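Branched-chain amino acid aminotransferase (Thermoproteus uzoniensis, PDB 5CE8) catalyses the pyridoxal-phosphate-dependent transfer of an amino group to 2-oxoglutarate, probably from leucine, isoleucine and valine. Local coordinates at residues V42-R47 and M64-R69. Residues are numbered along the deposited sequence; the frame is centred on the assembly and turned at random.
With PLP (pyridoxal-5'-phosphate), chain D.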
ATOM      1  N   VAL A  42      -6.582  19.927 -20.219  1.00 18.50           N
ATOM      2  CA  VAL A  42      -5.242  20.293 -19.751  1.00 23.47           C
ATOM      3  C   VAL A  42      -5.082  21.812 -19.699  1.00 25.96           C
ATOM      4  O   VAL A  42      -5.779  22.564 -20.443  1.00 24.36           O
ATOM      5  CB  VAL A  42      -4.164  19.649 -20.596  1.00 21.87           C
ATOM      6  CG1 VAL A  42      -4.357  18.170 -20.553  1.00 21.08           C
ATOM      7  CG2 VAL A  42      -4.163  20.089 -22.022  1.00 20.42           C
ATOM      8  N   PHE A  43      -4.087  22.261 -18.942  1.00 20.67           N
ATOM      9  CA  PHE A  43      -3.804  23.687 -18.892  1.00 20.46           C
ATOM     10  C   PHE A  43      -2.301  23.897 -18.727  1.00 21.20           C
ATOM     11  O   PHE A  43      -1.518  22.922 -18.598  1.00 20.12           O
ATOM     12  CB  PHE A  43      -4.587  24.396 -17.796  1.00 19.43           C
ATOM     13  CG  PHE A  43      -4.279  23.918 -16.402  1.00 20.57           C
ATOM     14  CD1 PHE A  43      -4.850  22.741 -15.909  1.00 20.67           C
ATOM     15  CD2 PHE A  43      -3.425  24.634 -15.601  1.00 24.21           C
ATOM     16  CE1 PHE A  43      -4.481  22.283 -14.626  1.00 20.70           C
ATOM     17  CE2 PHE A  43      -3.133  24.264 -14.284  1.00 21.05           C
ATOM     18  CZ  PHE A  43      -3.645  23.089 -13.816  1.00 20.34           C
ATOM     19  N   GLU A  44      -1.942  25.172 -18.728  1.00 20.62           N
ATOM     20  CA  GLU A  44      -0.588  25.677 -18.470  1.00 18.55           C
ATOM     21  C   GLU A  44      -0.590  26.969 -17.679  1.00 19.74           C
ATOM     22  O   GLU A  44      -1.622  27.636 -17.483  1.00 23.45           O
ATOM     23  CB  GLU A  44       0.155  25.942 -19.768  1.00 17.77           C
ATOM     24  CG  GLU A  44       0.893  24.739 -20.328  1.00 20.55           C
ATOM     25  CD  GLU A  44       1.950  24.191 -19.381  1.00 19.30           C
ATOM     26  OE1 GLU A  44       2.147  22.968 -19.390  1.00 20.65           O
ATOM     27  OE2 GLU A  44       2.495  25.007 -18.626  1.00 19.46           O
ATOM     28  N   GLY A  45       0.598  27.376 -17.257  1.00 18.60           N
ATOM     29  CA  GLY A  45       0.761  28.635 -16.527  1.00 21.54           C
ATOM     30  C   GLY A  45       2.044  29.195 -17.077  1.00 21.20           C
ATOM     31  O   GLY A  45       3.025  28.454 -17.181  1.00 19.00           O
ATOM     32  N   ILE A  46       1.973  30.416 -17.591  1.00 18.72           N
ATOM     33  CA  ILE A  46       3.146  31.026 -18.205  1.00 20.02           C
ATOM     34  C   ILE A  46       3.205  32.437 -17.731  1.00 23.05           C
ATOM     35  O   ILE A  46       2.181  33.115 -17.733  1.00 19.75           O
ATOM     36  CB  ILE A  46       3.108  31.036 -19.709  1.00 20.65           C
ATOM     37  CG1 ILE A  46       2.819  29.615 -20.247  1.00 25.44           C
ATOM     38  CG2 ILE A  46       4.418  31.637 -20.254  1.00 18.48           C
ATOM     39  CD1 ILE A  46       2.528  29.508 -21.781  1.00 23.24           C
ATOM     40  N   ARG A  47       4.398  32.886 -17.357  1.00 24.61           N
ATOM     41  CA  ARG A  47       4.560  34.308 -17.036  1.00 26.37           C
ATOM     42  C   ARG A  47       5.266  35.129 -18.083  1.00 27.50           C
ATOM     43  O   ARG A  47       6.087  34.635 -18.836  1.00 24.32           O
ATOM     44  CB  ARG A  47       5.278  34.483 -15.694  1.00 26.90           C
ATOM     45  CG  ARG A  47       4.360  34.325 -14.509  1.00 30.46           C
ATOM     46  CD  ARG A  47       5.120  34.295 -13.207  1.00 33.52           C
ATOM     47  NE  ARG A  47       5.089  35.626 -12.757  1.00 39.57           N
ATOM     48  CZ  ARG A  47       4.682  36.063 -11.589  1.00 37.82           C
ATOM     49  NH1 ARG A  47       4.389  35.259 -10.561  1.00 34.48           N
ATOM     50  NH2 ARG A  47       4.662  37.390 -11.466  1.00 38.90           N
ATOM     51  N   MET A  64       4.203  25.465 -24.038  1.00 20.30           N
ATOM     52  CA  MET A  64       3.368  24.911 -25.048  1.00 18.31           C
ATOM     53  C   MET A  64       3.718  23.485 -25.446  1.00 20.97           C
ATOM     54  O   MET A  64       2.802  22.687 -25.694  1.00 23.66           O
ATOM     55  CB  MET A  64       3.281  25.806 -26.241  1.00 19.04           C
ATOM     56  CG  MET A  64       2.616  27.212 -25.884  1.00 17.66           C
ATOM     57  SD  MET A  64       1.047  26.987 -25.031  1.00 20.81           S
ATOM     58  CE  MET A  64       0.518  28.693 -24.985  1.00 21.83           C
ATOM     59  N   GLU A  65       4.986  23.124 -25.519  1.00 20.72           N
ATOM     60  CA  GLU A  65       5.322  21.707 -25.756  1.00 22.23           C
ATOM     61  C   GLU A  65       4.719  20.821 -24.667  1.00 21.26           C
ATOM     62  O   GLU A  65       4.214  19.757 -24.930  1.00 22.76           O
ATOM     63  CB  GLU A  65       6.830  21.573 -25.929  1.00 24.61           C
ATOM     64  CG  GLU A  65       7.238  22.185 -27.292  1.00 30.70           C
ATOM     65  CD  GLU A  65       8.677  21.935 -27.727  1.00 36.37           C
ATOM     66  OE1 GLU A  65       9.452  21.337 -26.925  1.00 31.19           O
ATOM     67  OE2 GLU A  65       9.039  22.316 -28.909  1.00 37.35           O
ATOM     68  N   ARG A  66       4.775  21.288 -23.415  1.00 22.34           N
ATOM     69  CA  ARG A  66       4.287  20.507 -22.295  1.00 20.94           C
ATOM     70  C   ARG A  66       2.736  20.410 -22.310  1.00 20.75           C
ATOM     71  O   ARG A  66       2.221  19.341 -21.973  1.00 16.46           O
ATOM     72  CB  ARG A  66       4.774  21.040 -20.900  1.00 17.52           C
ATOM     73  CG  ARG A  66       4.331  20.171 -19.806  1.00 17.71           C
ATOM     74  CD  ARG A  66       4.806  20.612 -18.434  1.00 16.17           C
ATOM     75  NE  ARG A  66       4.226  21.875 -18.012  1.00 17.51           N
ATOM     76  CZ  ARG A  66       4.622  22.565 -16.921  1.00 20.42           C
ATOM     77  NH1 ARG A  66       5.580  22.100 -16.147  1.00 17.06           N
ATOM     78  NH2 ARG A  66       4.025  23.711 -16.580  1.00 19.62           N
ATOM     79  N   LEU A  67       2.028  21.478 -22.714  1.00 19.98           N
ATOM     80  CA  LEU A  67       0.543  21.376 -22.926  1.00 20.87           C
ATOM     81  C   LEU A  67       0.160  20.169 -23.801  1.00 19.23           C
ATOM     82  O   LEU A  67      -0.826  19.426 -23.519  1.00 19.25           O
ATOM     83  CB  LEU A  67      -0.023  22.657 -23.605  1.00 21.85           C
ATOM     84  CG  LEU A  67      -1.547  22.927 -23.538  1.00 22.24           C
ATOM     85  CD1 LEU A  67      -2.016  23.445 -22.145  1.00 23.10           C
ATOM     86  CD2 LEU A  67      -2.051  23.838 -24.600  1.00 21.41           C
ATOM     87  N   LEU A  68       0.797  20.142 -24.959  1.00 21.90           N
ATOM     88  CA  LEU A  68       0.682  19.075 -25.935  1.00 22.68           C
ATOM     89  C   LEU A  68       1.044  17.664 -25.359  1.00 25.02           C
ATOM     90  O   LEU A  68       0.356  16.686 -25.695  1.00 22.85           O
ATOM     91  CB  LEU A  68       1.584  19.384 -27.128  1.00 23.32           C
ATOM     92  CG  LEU A  68       0.938  20.071 -28.334  1.00 25.34           C
ATOM     93  CD1 LEU A  68      -0.145  21.000 -27.889  1.00 27.92           C
ATOM     94  CD2 LEU A  68       1.969  20.756 -29.192  1.00 24.55           C
ATOM     95  N   ARG A  69       2.130  17.553 -24.539  1.00 24.65           N
ATOM     96  CA  ARG A  69       2.484  16.260 -23.902  1.00 22.26           C
ATOM     97  C   ARG A  69       1.358  15.952 -22.938  1.00 20.88           C
ATOM     98  O   ARG A  69       0.899  14.824 -22.915  1.00 24.63           O
ATOM     99  CB  ARG A  69       3.821  16.258 -23.186  1.00 25.90           C
ATOM    100  CG  ARG A  69       4.998  16.312 -24.178  1.00 31.45           C
ATOM    101  CD  ARG A  69       6.303  15.766 -23.528  1.00 33.38           C
ATOM    102  NE  ARG A  69       6.633  16.655 -22.435  1.00 31.57           N
ATOM    103  CZ  ARG A  69       7.144  17.868 -22.577  1.00 28.52           C
ATOM    104  NH1 ARG A  69       7.439  18.409 -23.770  1.00 35.09           N
ATOM    105  NH2 ARG A  69       7.339  18.566 -21.516  1.00 30.17           N
TER
HETATM  106  N1  PLP D 301       3.334  21.258  -9.311  1.00 18.64           N
HETATM  107  C2  PLP D 301       2.128  21.017  -9.816  1.00 23.58           C
HETATM  108  C2A PLP D 301       1.212  20.017  -9.177  1.00 24.34           C
HETATM  109  C3  PLP D 301       1.622  21.787 -10.943  1.00 24.45           C
HETATM  110  O3  PLP D 301       0.320  21.587 -11.395  1.00 23.41           O
HETATM  111  C4  PLP D 301       2.517  22.810 -11.551  1.00 23.64           C
HETATM  112  C4A PLP D 301       2.112  23.659 -12.739  1.00 23.39           C
HETATM  113  C5  PLP D 301       3.856  22.954 -10.912  1.00 24.16           C
HETATM  114  C6  PLP D 301       4.167  22.132  -9.793  1.00 20.07           C
HETATM  115  C5A PLP D 301       4.891  23.967 -11.312  1.00 22.10           C
HETATM  116  O4P PLP D 301       5.223  23.876 -12.651  1.00 22.37           O
HETATM  117  P   PLP D 301       5.847  25.136 -13.366  1.00 23.52           P
HETATM  118  O1P PLP D 301       4.867  26.353 -13.250  1.00 24.84           O
HETATM  119  O2P PLP D 301       7.205  25.295 -12.830  1.00 20.22           O
HETATM  120  O3P PLP D 301       5.895  24.858 -14.842  1.00 19.84           O
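Glu44 and Arg66 form a buried, side-on salt bridge beside the phosphate of pyridoxal-5'-phosphate. The protein is a class-IV aminotransferase, with the fold type IV of PLP enzymes. Helix 60-74 packs here on strand 41-50 of an antiparallel sheet, next to the cofactor. Arg66 NE donates to Glu44 OE1 at 2.7 Å, nearly straight at 175° and in the guanidinium plane. Arg66 NH2 donates to Glu44 OE2 at 2.9 Å, tilted a little out of that plane. Both oxygens use their syn lone pairs, and the carboxylate and guanidinium planes are only 23° apart. The two bonds fix how the guanidinium is turned about the end of the side chain. Glu44 OE2 is also hydrogen-bonded to His63 ND1, and takes a weak bond from Gly45 N. His63, itself a cofactor-binding residue, thus shares a partner with Arg66.

CG of Arg66 is anti to the backbone N (chi1 -176°) and chi2 is extended, which carries the chain out from the helix. The bend at chi3 then turns the guanidinium edge to Glu44 and the phosphate. Glu44 is a second-shell residue that positions this cofactor ligand, and its negative charge probably balances the arginine next to the phosphate.

Leu67 is the main piece of the apolar part. Leu67 CD1 lies 3.5 Å from Phe43 C and 3.7 Å from Glu44 CG, so it packs against both the strand backbone and the aliphatic part of Glu44. Val42 CG2 comes to 4.0 Å from Leu67 CD1. Farther along the strand, Ile46 CD1 meets Met64 CE, the two side chains crossing at about a right angle. The NE and NH2 edge of Arg66 takes the carboxylate, and its NH1 and NH2 edge faces the phosphate, so NH2 serves both. Arg66 NH2 donates to PLP O3P at 2.8 Å. Arg66 NH1 makes a weak bond of 3.1 Å to PLP O3P and a further bond to Glu221 O.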